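Local structure of decapping nuclease RAI1 (Candida albicans, 5BUD) at residues 24-29 with 79-84; 171-176 with 194-199; 334-339 with 360-365. The protein hydrolyses NAD caps and other 5'-end structures of RNA with a divalent metal cofactor, and binds and stabilises the exoribonuclease RAT1. All blocks are in the same frame, centred on the assembly; numbering follows the deposited sequence.

Contact 1: residues 24-29 with 79-84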
loop_
_atom_site.group_PDB
_atom_site.type_symbol
_atom_site.label_atom_id
_atom_site.label_comp_id
_atom_site.label_asym_id
_atom_site.label_seq_id
_atom_site.Cartn_x
_atom_site.Cartn_y
_atom_site.Cartn_z
ATOM N N PHE A 24 4.790 -2.445 -15.342
ATOM C CA PHE A 24 5.283 -3.807 -15.256
ATOM C C PHE A 24 4.994 -4.337 -13.862
ATOM O O PHE A 24 4.400 -3.632 -13.046
ATOM C CB PHE A 24 6.810 -3.853 -15.538
ATOM C CG PHE A 24 7.630 -3.039 -14.561
ATOM C CD1 PHE A 24 7.904 -1.723 -14.810
ATOM C CD2 PHE A 24 8.083 -3.600 -13.387
ATOM C CE1 PHE A 24 8.613 -0.965 -13.917
ATOM C CE2 PHE A 24 8.820 -2.851 -12.480
ATOM C CZ PHE A 24 9.074 -1.528 -12.741
ATOM N N SER A 25 5.444 -5.566 -13.594
ATOM C CA SER A 25 5.343 -6.180 -12.301
ATOM C C SER A 25 6.602 -6.950 -11.971
ATOM O O SER A 25 7.411 -7.231 -12.847
ATOM C CB SER A 25 4.183 -7.156 -12.277
ATOM O OG SER A 25 4.333 -8.095 -13.315
ATOM N N TYR A 26 6.715 -7.321 -10.705
ATOM C CA TYR A 26 7.755 -8.195 -10.226
ATOM C C TYR A 26 7.181 -8.864 -8.978
ATOM O O TYR A 26 6.012 -8.624 -8.644
ATOM C CB TYR A 26 9.060 -7.409 -9.992
ATOM C CG TYR A 26 9.070 -6.337 -8.933
ATOM C CD1 TYR A 26 8.428 -5.130 -9.123
ATOM C CD2 TYR A 26 9.765 -6.513 -7.750
ATOM C CE1 TYR A 26 8.449 -4.124 -8.164
ATOM C CE2 TYR A 26 9.792 -5.525 -6.780
ATOM C CZ TYR A 26 9.128 -4.327 -6.992
ATOM O OH TYR A 26 9.175 -3.368 -6.010
ATOM N N ALA A 27 7.966 -9.697 -8.296
ATOM C CA ALA A 27 7.426 -10.531 -7.260
ATOM C C ALA A 27 8.459 -10.792 -6.183
ATOM O O ALA A 27 9.657 -10.550 -6.395
ATOM C CB ALA A 27 6.938 -11.846 -7.878
ATOM N N ARG A 28 7.994 -11.260 -5.031
ATOM C CA ARG A 28 8.868 -11.799 -3.994
ATOM C C ARG A 28 8.490 -13.248 -3.755
ATOM O O ARG A 28 7.308 -13.549 -3.590
ATOM C CB ARG A 28 8.729 -11.012 -2.711
ATOM C CG ARG A 28 9.906 -11.197 -1.772
ATOM C CD ARG A 28 9.843 -10.182 -0.648
ATOM N NE ARG A 28 8.738 -10.490 0.249
ATOM C CZ ARG A 28 8.423 -9.781 1.315
ATOM N NH1 ARG A 28 9.148 -8.727 1.653
ATOM N NH2 ARG A 28 7.388 -10.135 2.054
ATOM N N ASP A 29 9.472 -14.153 -3.760
ATOM C CA ASP A 29 9.178 -15.579 -3.585
ATOM C C ASP A 29 9.085 -15.959 -2.121
ATOM O O ASP A 29 9.264 -15.127 -1.230
ATOM C CB ASP A 29 10.127 -16.488 -4.410
ATOM C CG ASP A 29 11.550 -16.598 -3.838
ATOM O OD1 ASP A 29 11.795 -16.303 -2.652
ATOM O OD2 ASP A 29 12.429 -17.013 -4.624
ATOM N N ASN A 79 16.026 -1.112 -3.416
ATOM C CA ASN A 79 16.989 -1.893 -4.234
ATOM C C ASN A 79 16.279 -2.701 -5.284
ATOM O O ASN A 79 16.568 -2.581 -6.479
ATOM C CB ASN A 79 17.813 -2.832 -3.358
ATOM C CG ASN A 79 18.979 -3.452 -4.101
ATOM O OD1 ASN A 79 18.821 -4.450 -4.807
ATOM N ND2 ASN A 79 20.169 -2.870 -3.939
ATOM N N SER A 80 15.336 -3.527 -4.845
ATOM C CA SER A 80 14.626 -4.416 -5.755
ATOM C C SER A 80 13.737 -3.648 -6.719
ATOM O O SER A 80 13.660 -3.999 -7.888
ATOM C CB SER A 80 13.855 -5.515 -5.002
ATOM O OG SER A 80 12.808 -5.002 -4.192
ATOM N N LEU A 81 13.128 -2.555 -6.270
ATOM C CA LEU A 81 12.298 -1.782 -7.167
ATOM C C LEU A 81 13.169 -1.176 -8.265
ATOM O O LEU A 81 12.815 -1.224 -9.423
ATOM C CB LEU A 81 11.533 -0.688 -6.407
ATOM C CG LEU A 81 10.753 0.343 -7.256
ATOM C CD1 LEU A 81 9.747 -0.306 -8.199
ATOM C CD2 LEU A 81 10.054 1.345 -6.345
ATOM N N LEU A 82 14.325 -0.614 -7.908
ATOM C CA LEU A 82 15.215 -0.038 -8.943
ATOM C C LEU A 82 15.714 -1.083 -9.928
ATOM O O LEU A 82 15.884 -0.779 -11.112
ATOM C CB LEU A 82 16.409 0.712 -8.334
ATOM C CG LEU A 82 16.034 1.950 -7.516
ATOM C CD1 LEU A 82 17.284 2.535 -6.891
ATOM C CD2 LEU A 82 15.224 3.006 -8.302
ATOM N N LYS A 83 15.929 -2.300 -9.443
ATOM C CA LYS A 83 16.440 -3.386 -10.294
ATOM C C LYS A 83 15.381 -3.772 -11.301
ATOM O O LYS A 83 15.679 -4.015 -12.499
ATOM C CB LYS A 83 16.881 -4.569 -9.449
ATOM C CG LYS A 83 17.314 -5.786 -10.243
ATOM C CD LYS A 83 18.645 -6.349 -9.772
ATOM C CE LYS A 83 19.069 -7.568 -10.580
ATOM N NZ LYS A 83 18.732 -8.792 -9.826
ATOM N N ALA A 84 14.133 -3.808 -10.820
ATOM C CA ALA A 84 12.978 -4.030 -11.683
ATOM C C ALA A 84 12.861 -2.912 -12.691
ATOM O O ALA A 84 12.645 -3.174 -13.867
ATOM C CB ALA A 84 11.700 -4.131 -10.843
HETATM O O HOH W 1 10.601 -3.724 -3.805
#
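Tyr-26 lays one face of its ring over the methyl group of Ala-84, whose CB sits 4.1 Å from the centroid of the Tyr-26 ring and 21° off the normal, a CH-pi contact displaced toward the rim at CD1 and CG. The same methyl is shared with the neighbouring aromatic on this side of the strand: Phe-24 CE2 comes within 3.6 Å of Ala-84 CB, and the carbonyl oxygen of Ala-84 lies over a face of the Phe-24 ring. A small alanine suits the helix here, since two large rings must close on one turn. Farther out, the tyrosine crosses Leu-81 at about a right angle, with Tyr-26 OH 3.6 Å from Leu-81 CB and Tyr-26 CE1 4.0 Å from Leu-81 CD1. Both aromatic residues point their CB atoms to the helix, and their similar first torsions (chi1 61° in Phe-24, 64° in Tyr-26) place each CG between its backbone N and carbonyl carbon. The phenol oxygen is not left without a polar partner in this buried setting. A water in the plane of the Tyr-26 ring lies 2.6 Å from Tyr-26 OH and 2.6 Å from Ser-80 OG, linking strand to helix where no direct hydrogen bond does; Ser-80 OG is also bonded to Asp-77 near the start of its helix. Behind the aromatics, backbone bonds join Phe-24 to Val-209 and Tyr-26 to Leu-207. This is helix-on-sheet packing: helix 78-92 covers a face of the antiparallel pair formed by strands 21-28 and 205-214 in the RAI1 nuclease fold.

Contact 2: residues 171-176 with 194-199. With MN (manganese (II) ion), chain G; nucleotides of chain C.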
loop_
_atom_site.group_PDB
_atom_site.type_symbol
_atom_site.label_atom_id
_atom_site.label_comp_id
_atom_site.label_asym_id
_atom_site.label_seq_id
_atom_site.Cartn_x
_atom_site.Cartn_y
_atom_site.Cartn_z
ATOM N N GLY A 171 -5.642 -12.031 8.670
ATOM C CA GLY A 171 -5.583 -11.328 7.363
ATOM C C GLY A 171 -4.917 -12.160 6.291
ATOM O O GLY A 171 -5.353 -12.222 5.136
ATOM N N TYR A 172 -3.798 -12.763 6.652
ATOM C CA TYR A 172 -3.057 -13.631 5.721
ATOM C C TYR A 172 -3.747 -14.962 5.502
ATOM O O TYR A 172 -3.738 -15.495 4.408
ATOM C CB TYR A 172 -1.645 -13.878 6.281
ATOM C CG TYR A 172 -0.819 -12.627 6.397
ATOM C CD1 TYR A 172 -0.508 -11.856 5.266
ATOM C CD2 TYR A 172 -0.348 -12.215 7.620
ATOM C CE1 TYR A 172 0.244 -10.703 5.380
ATOM C CE2 TYR A 172 0.415 -11.078 7.746
ATOM C CZ TYR A 172 0.708 -10.324 6.625
ATOM O OH TYR A 172 1.483 -9.210 6.808
ATOM N N LYS A 173 -4.394 -15.496 6.527
ATOM C CA LYS A 173 -5.132 -16.758 6.368
ATOM C C LYS A 173 -6.286 -16.584 5.390
ATOM O O LYS A 173 -6.569 -17.452 4.551
ATOM C CB LYS A 173 -5.661 -17.235 7.733
ATOM C CG LYS A 173 -6.469 -18.535 7.692
ATOM C CD LYS A 173 -5.647 -19.783 7.388
ATOM C CE LYS A 173 -6.489 -21.032 7.656
ATOM N NZ LYS A 173 -5.783 -22.273 7.226
ATOM N N PHE A 174 -6.953 -15.434 5.472
ATOM C CA PHE A 174 -8.046 -15.149 4.572
ATOM C C PHE A 174 -7.564 -15.126 3.128
ATOM O O PHE A 174 -8.223 -15.699 2.248
ATOM C CB PHE A 174 -8.732 -13.815 4.961
ATOM C CG PHE A 174 -9.881 -13.454 4.083
ATOM C CD1 PHE A 174 -11.020 -14.251 4.037
ATOM C CD2 PHE A 174 -9.843 -12.307 3.306
ATOM C CE1 PHE A 174 -12.092 -13.916 3.213
ATOM C CE2 PHE A 174 -10.922 -11.952 2.485
ATOM C CZ PHE A 174 -12.038 -12.773 2.425
ATOM N N GLU A 175 -6.416 -14.486 2.885
ATOM C CA GLU A 175 -5.838 -14.470 1.569
ATOM C C GLU A 175 -5.565 -15.887 1.079
ATOM O O GLU A 175 -5.779 -16.195 -0.087
ATOM C CB GLU A 175 -4.513 -13.699 1.526
ATOM C CG GLU A 175 -4.590 -12.206 1.773
ATOM C CD GLU A 175 -3.190 -11.582 1.840
ATOM O OE1 GLU A 175 -2.225 -12.296 1.526
ATOM O OE2 GLU A 175 -3.032 -10.421 2.234
ATOM N N THR A 176 -5.089 -16.726 1.985
ATOM C CA THR A 176 -4.746 -18.105 1.657
ATOM C C THR A 176 -5.988 -18.919 1.305
ATOM O O THR A 176 -5.970 -19.619 0.320
ATOM C CB THR A 176 -3.960 -18.752 2.825
ATOM O OG1 THR A 176 -2.781 -17.970 3.071
ATOM C CG2 THR A 176 -3.565 -20.170 2.497
ATOM N N ASN A 194 -7.728 -28.269 -0.605
ATOM C CA ASN A 194 -6.650 -28.345 0.383
ATOM C C ASN A 194 -6.175 -27.001 0.954
ATOM O O ASN A 194 -5.184 -26.954 1.693
ATOM C CB ASN A 194 -5.447 -29.066 -0.225
ATOM C CG ASN A 194 -5.743 -30.516 -0.572
ATOM O OD1 ASN A 194 -6.811 -31.052 -0.250
ATOM N ND2 ASN A 194 -4.797 -31.154 -1.255
ATOM N N ARG A 195 -6.859 -25.913 0.610
ATOM C CA ARG A 195 -6.382 -24.575 0.958
ATOM C C ARG A 195 -6.383 -24.318 2.430
ATOM O O ARG A 195 -5.482 -23.678 2.950
ATOM C CB ARG A 195 -7.236 -23.526 0.267
ATOM C CG ARG A 195 -6.873 -23.426 -1.179
ATOM C CD ARG A 195 -7.600 -22.296 -1.812
ATOM N NE ARG A 195 -9.045 -22.520 -1.801
ATOM C CZ ARG A 195 -9.919 -21.646 -2.269
ATOM N NH1 ARG A 195 -9.489 -20.503 -2.781
ATOM N NH2 ARG A 195 -11.214 -21.923 -2.253
ATOM N N ASN A 196 -7.395 -24.839 3.110
ATOM C CA ASN A 196 -7.544 -24.641 4.547
ATOM C C ASN A 196 -6.434 -25.342 5.339
ATOM O O ASN A 196 -6.244 -25.055 6.513
ATOM C CB ASN A 196 -8.919 -25.138 5.008
ATOM C CG ASN A 196 -9.373 -24.518 6.324
ATOM O OD1 ASN A 196 -8.878 -23.465 6.746
ATOM N ND2 ASN A 196 -10.345 -25.166 6.980
ATOM N N LYS A 197 -5.698 -26.258 4.707
ATOM C CA LYS A 197 -4.570 -26.932 5.385
ATOM C C LYS A 197 -3.211 -26.368 4.975
ATOM O O LYS A 197 -2.207 -26.661 5.594
ATOM C CB LYS A 197 -4.596 -28.438 5.110
ATOM C CG LYS A 197 -5.761 -29.159 5.779
ATOM C CD LYS A 197 -5.988 -30.538 5.164
ATOM C CE LYS A 197 -7.190 -31.256 5.772
ATOM N NZ LYS A 197 -6.999 -31.633 7.204
ATOM N N LYS A 198 -3.179 -25.564 3.917
ATOM C CA LYS A 198 -1.921 -24.991 3.435
ATOM C C LYS A 198 -1.285 -24.129 4.529
ATOM O O LYS A 198 -1.986 -23.433 5.262
ATOM C CB LYS A 198 -2.208 -24.171 2.177
ATOM C CG LYS A 198 -1.009 -23.843 1.325
ATOM C CD LYS A 198 -1.355 -22.784 0.284
ATOM C CE LYS A 198 -2.552 -23.162 -0.566
ATOM N NZ LYS A 198 -2.631 -22.318 -1.796
ATOM N N VAL A 199 0.040 -24.223 4.659
ATOM C CA VAL A 199 0.819 -23.380 5.548
ATOM C C VAL A 199 0.738 -21.937 5.076
ATOM O O VAL A 199 0.991 -21.652 3.925
ATOM C CB VAL A 199 2.314 -23.797 5.557
ATOM C CG1 VAL A 199 3.160 -22.763 6.265
ATOM C CG2 VAL A 199 2.486 -25.162 6.215
HETATM MN MN MN G . -0.267 -11.586 0.795
ATOM O OP3 U C 1 -2.771 -4.200 3.324
ATOM P P U C 1 -3.301 -5.589 3.253
ATOM O OP1 U C 1 -4.768 -5.651 3.529
ATOM O OP2 U C 1 -2.824 -6.309 2.020
ATOM O "O5'" U C 1 -2.559 -6.286 4.489
ATOM C "C5'" U C 1 -2.415 -7.714 4.507
ATOM C "C4'" U C 1 -2.478 -8.263 5.915
ATOM O "O4'" U C 1 -1.210 -8.040 6.582
ATOM C "C3'" U C 1 -3.505 -7.664 6.871
ATOM O "O3'" U C 1 -4.798 -8.216 6.636
ATOM C "C2'" U C 1 -2.928 -8.109 8.209
ATOM O "O2'" U C 1 -3.097 -9.487 8.454
ATOM C "C1'" U C 1 -1.430 -7.898 7.971
ATOM N N1 U C 1 -0.941 -6.579 8.399
ATOM C C2 U C 1 -0.674 -6.424 9.743
ATOM O O2 U C 1 -0.812 -7.323 10.548
ATOM N N3 U C 1 -0.207 -5.186 10.100
ATOM C C4 U C 1 -0.001 -4.101 9.275
ATOM O O4 U C 1 0.422 -3.050 9.753
ATOM C C5 U C 1 -0.316 -4.333 7.898
ATOM C C6 U C 1 -0.772 -5.533 7.518
ATOM P P U C 2 -6.154 -7.441 7.079
ATOM O OP1 U C 2 -7.300 -8.353 6.795
ATOM O OP2 U C 2 -6.143 -6.095 6.460
ATOM O "O5'" U C 2 -5.992 -7.185 8.641
ATOM C "C5'" U C 2 -6.116 -8.223 9.628
ATOM C "C4'" U C 2 -5.688 -7.719 10.994
ATOM O "O4'" U C 2 -4.316 -7.236 10.966
ATOM C "C3'" U C 2 -6.460 -6.547 11.582
ATOM O "O3'" U C 2 -7.708 -7.016 12.075
ATOM C "C2'" U C 2 -5.487 -6.087 12.657
ATOM O "O2'" U C 2 -5.416 -6.985 13.750
ATOM C "C1'" U C 2 -4.162 -6.188 11.906
ATOM N N1 U C 2 -3.765 -4.959 11.197
ATOM C C2 U C 2 -3.147 -3.968 11.943
ATOM O O2 U C 2 -2.940 -4.072 13.141
ATOM N N3 U C 2 -2.803 -2.843 11.235
ATOM C C4 U C 2 -2.999 -2.612 9.888
ATOM O O4 U C 2 -2.613 -1.555 9.393
ATOM C C5 U C 2 -3.630 -3.688 9.185
ATOM C C6 U C 2 -3.976 -4.800 9.846
HETATM O O HOH W 2 -4.446 -22.249 5.036
HETATM O O HOH W 3 -2.656 -23.599 7.938
HETATM O O HOH W 4 -4.106 -20.294 -1.556
HETATM O O HOH W 5 -0.019 -13.446 -0.687
HETATM O O HOH W 6 1.930 -10.659 0.474
HETATM O O HOH W 7 -1.128 -10.332 -1.060
HETATM O O HOH W 8 0.349 -13.123 2.348
#
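Lys-173 reaches from helix 158-178 of this PD-(D/E)XK-family nuclease to the segment 194-199 that follows helix 189-193. From CB, its CG stands anti to the backbone N (chi1 179°), and a bend at chi2 carries the chain across, where it meets Asn-196 at about a right angle. CE passes 3.5 Å from Asn-196 OD1, and the ammonium NZ donates to Asn-196 O at 2.9 Å, approaching from above the carbonyl plane; a weak second bond runs to Asn-196 OD1. NZ also donates to a water that in turn gives hydrogen bonds to Arg-195 O and Lys-198 O, so one long, charged side chain holds one carbonyl directly and two more through the water. A turn of helix farther along, Thr-176 packs by its methyl, CG2 lying 4.1 Å from Lys-198 CD, while its hydroxyl bonds back to Tyr-172 O. Arg-195 runs its CD beside Thr-176 O and takes its guanidinium to Tyr-47 O and Thr-179 O. Away from this contact, the helix serves the active site. Gly-171, with no side chain, brings its CA to 3.3 Å from O2' of U1 of chain C, and the Tyr-172 ring has C4' of that nucleotide over one face. Glu-175, extended beyond CG, binds manganese through OE1 at 2.2 Å, and four waters also coordinate this ion.

Contact 3: residues 334-339 with 360-365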
loop_
_atom_site.group_PDB
_atom_site.type_symbol
_atom_site.label_atom_id
_atom_site.label_comp_id
_atom_site.label_asym_id
_atom_site.label_seq_id
_atom_site.Cartn_x
_atom_site.Cartn_y
_atom_site.Cartn_z
ATOM N N ASP A 334 1.729 18.602 -6.003
ATOM C CA ASP A 334 2.106 19.818 -6.699
ATOM C C ASP A 334 3.181 20.630 -5.935
ATOM O O ASP A 334 4.105 21.156 -6.543
ATOM C CB ASP A 334 0.892 20.700 -6.983
ATOM C CG ASP A 334 1.253 21.881 -7.866
ATOM O OD1 ASP A 334 1.425 21.695 -9.097
ATOM O OD2 ASP A 334 1.408 22.982 -7.313
ATOM N N TRP A 335 3.068 20.708 -4.614
ATOM C CA TRP A 335 4.052 21.424 -3.783
ATOM C C TRP A 335 5.414 20.735 -3.900
ATOM O O TRP A 335 6.423 21.382 -4.235
ATOM C CB TRP A 335 3.540 21.493 -2.337
ATOM C CG TRP A 335 4.431 22.134 -1.316
ATOM C CD1 TRP A 335 4.758 23.466 -1.207
ATOM C CD2 TRP A 335 5.048 21.477 -0.209
ATOM N NE1 TRP A 335 5.548 23.662 -0.106
ATOM C CE2 TRP A 335 5.750 22.456 0.520
ATOM C CE3 TRP A 335 5.077 20.151 0.236
ATOM C CZ2 TRP A 335 6.483 22.148 1.672
ATOM C CZ3 TRP A 335 5.820 19.842 1.386
ATOM C CH2 TRP A 335 6.508 20.843 2.088
ATOM N N LEU A 336 5.445 19.419 -3.729
ATOM C CA LEU A 336 6.699 18.687 -3.927
ATOM C C LEU A 336 7.283 18.910 -5.338
ATOM O O LEU A 336 8.499 19.051 -5.497
ATOM C CB LEU A 336 6.509 17.193 -3.697
ATOM C CG LEU A 336 6.154 16.745 -2.292
ATOM C CD1 LEU A 336 5.750 15.274 -2.311
ATOM C CD2 LEU A 336 7.318 16.993 -1.346
ATOM N N ASN A 337 6.413 18.948 -6.334
ATOM C CA ASN A 337 6.833 19.034 -7.730
ATOM C C ASN A 337 7.364 20.405 -8.151
ATOM O O ASN A 337 8.049 20.497 -9.158
ATOM C CB ASN A 337 5.685 18.628 -8.664
ATOM C CG ASN A 337 6.157 18.338 -10.077
ATOM O OD1 ASN A 337 7.095 17.558 -10.290
ATOM N ND2 ASN A 337 5.536 18.986 -11.048
ATOM N N THR A 338 7.043 21.459 -7.411
ATOM C CA THR A 338 7.489 22.822 -7.766
ATOM C C THR A 338 8.476 23.427 -6.757
ATOM O O THR A 338 9.054 24.483 -7.007
ATOM C CB THR A 338 6.271 23.757 -7.935
ATOM O OG1 THR A 338 5.500 23.752 -6.742
ATOM C CG2 THR A 338 5.376 23.277 -9.071
ATOM N N THR A 339 8.670 22.753 -5.626
ATOM C CA THR A 339 9.462 23.260 -4.529
ATOM C C THR A 339 10.873 22.717 -4.581
ATOM O O THR A 339 11.807 23.450 -4.317
ATOM C CB THR A 339 8.812 22.886 -3.165
ATOM O OG1 THR A 339 7.723 23.774 -2.895
ATOM C CG2 THR A 339 9.800 22.958 -1.999
ATOM N N PHE A 360 3.600 20.324 8.206
ATOM C CA PHE A 360 3.954 19.497 7.071
ATOM C C PHE A 360 5.125 20.202 6.400
ATOM O O PHE A 360 4.942 21.250 5.800
ATOM C CB PHE A 360 2.755 19.382 6.129
ATOM C CG PHE A 360 2.871 18.257 5.147
ATOM C CD1 PHE A 360 2.473 16.965 5.499
ATOM C CD2 PHE A 360 3.386 18.475 3.873
ATOM C CE1 PHE A 360 2.587 15.913 4.603
ATOM C CE2 PHE A 360 3.510 17.422 2.978
ATOM C CZ PHE A 360 3.099 16.145 3.342
ATOM N N THR A 361 6.332 19.632 6.525
ATOM C CA THR A 361 7.557 20.336 6.192
ATOM C C THR A 361 8.602 19.533 5.415
ATOM O O THR A 361 8.713 18.319 5.532
ATOM C CB THR A 361 8.275 20.836 7.472
ATOM O OG1 THR A 361 8.759 19.716 8.218
ATOM C CG2 THR A 361 7.317 21.661 8.332
ATOM N N LEU A 362 9.409 20.278 4.675
ATOM C CA LEU A 362 10.497 19.762 3.901
ATOM C C LEU A 362 11.762 20.464 4.410
ATOM O O LEU A 362 11.837 21.693 4.406
ATOM C CB LEU A 362 10.232 20.138 2.455
ATOM C CG LEU A 362 10.542 19.267 1.253
ATOM C CD1 LEU A 362 10.306 17.798 1.513
ATOM C CD2 LEU A 362 9.721 19.797 0.082
ATOM N N SER A 363 12.735 19.693 4.875
ATOM C CA SER A 363 14.000 20.274 5.312
ATOM C C SER A 363 15.158 19.447 4.764
ATOM O O SER A 363 15.012 18.250 4.501
ATOM C CB SER A 363 14.051 20.374 6.848
ATOM O OG SER A 363 13.770 19.131 7.475
ATOM N N GLU A 364 16.308 20.086 4.596
ATOM C CA GLU A 364 17.465 19.416 4.050
ATOM C C GLU A 364 18.016 18.425 5.055
ATOM O O GLU A 364 18.101 18.716 6.261
ATOM C CB GLU A 364 18.534 20.463 3.722
ATOM C CG GLU A 364 19.645 20.029 2.798
ATOM C CD GLU A 364 20.645 21.162 2.569
ATOM O OE1 GLU A 364 20.211 22.326 2.368
ATOM O OE2 GLU A 364 21.858 20.882 2.613
ATOM N N THR A 365 18.418 17.258 4.569
ATOM C CA THR A 365 19.095 16.301 5.417
ATOM C C THR A 365 20.561 16.707 5.662
ATOM O O THR A 365 21.123 17.560 4.974
ATOM C CB THR A 365 19.129 14.893 4.806
ATOM O OG1 THR A 365 19.943 14.910 3.622
ATOM C CG2 THR A 365 17.717 14.402 4.469
#
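Leu-362 and Trp-335 carry most of this helix-on-sheet contact, in which the end of helix 322-339 lies over strand 359-364, the two short segments running 25° from parallel with axes 11.1 Å apart. Leu-362 CD2 rests over one face of the tryptophan six-membered ring, 4.3 Å from its centroid and 23° off the normal, a CH-pi contact placed toward the rim. Leu-362 CB lies 3.8 Å from Trp-335 CH2. A branched aliphatic residue suits the spot because its other neighbours are apolar too: its CD2 also meets Leu-336 CD2, and Thr-339 CG2 approaches it tip to tip. Trp-335, its CG set beside its own carbonyl carbon, extends its broad indole from the helix to the strand, past both Leu-362 and Phe-360. The two aromatics meet obliquely, planes at 54°, with Trp-335 CZ3 at the edge of the Phe-360 ring. Trp-328, two turns earlier on the helix, meets that phenyl ring edge-to-face, and Leu-351 of the adjoining strand 349-354 touches Trp-335, Leu-336, Phe-360 and Leu-362. No hydrogen bond crosses between the segments; the threonine hydroxyl instead turns back to its helix, Thr-339 OG1 giving a weak bond to Trp-335 O at 3.0 Å.

Overall arrangement
The three contacts follow one another along the chain and none touches another. Contact 2 holds the active-site end: its Glu-175 binds manganese, and Thr-176 lies about 10 Å, side chain to side chain, from Asp-226, another manganese ligand. Contact 1 lies nearby, with the side chain of Tyr-26 about 8 Å from that of Glu-224, a manganese ligand that probably also binds substrate, as in related enzymes, and about 13 Å from a manganese ion; its nearest atoms come within about 8 Å of contact 2. Contact 3 is remote, about 19 Å from the RNA at its nearest atom. Its centre is about 43 Å from that of contact 2, on the opposite side of the chain's centre, and about 27 Å from that of contact 1.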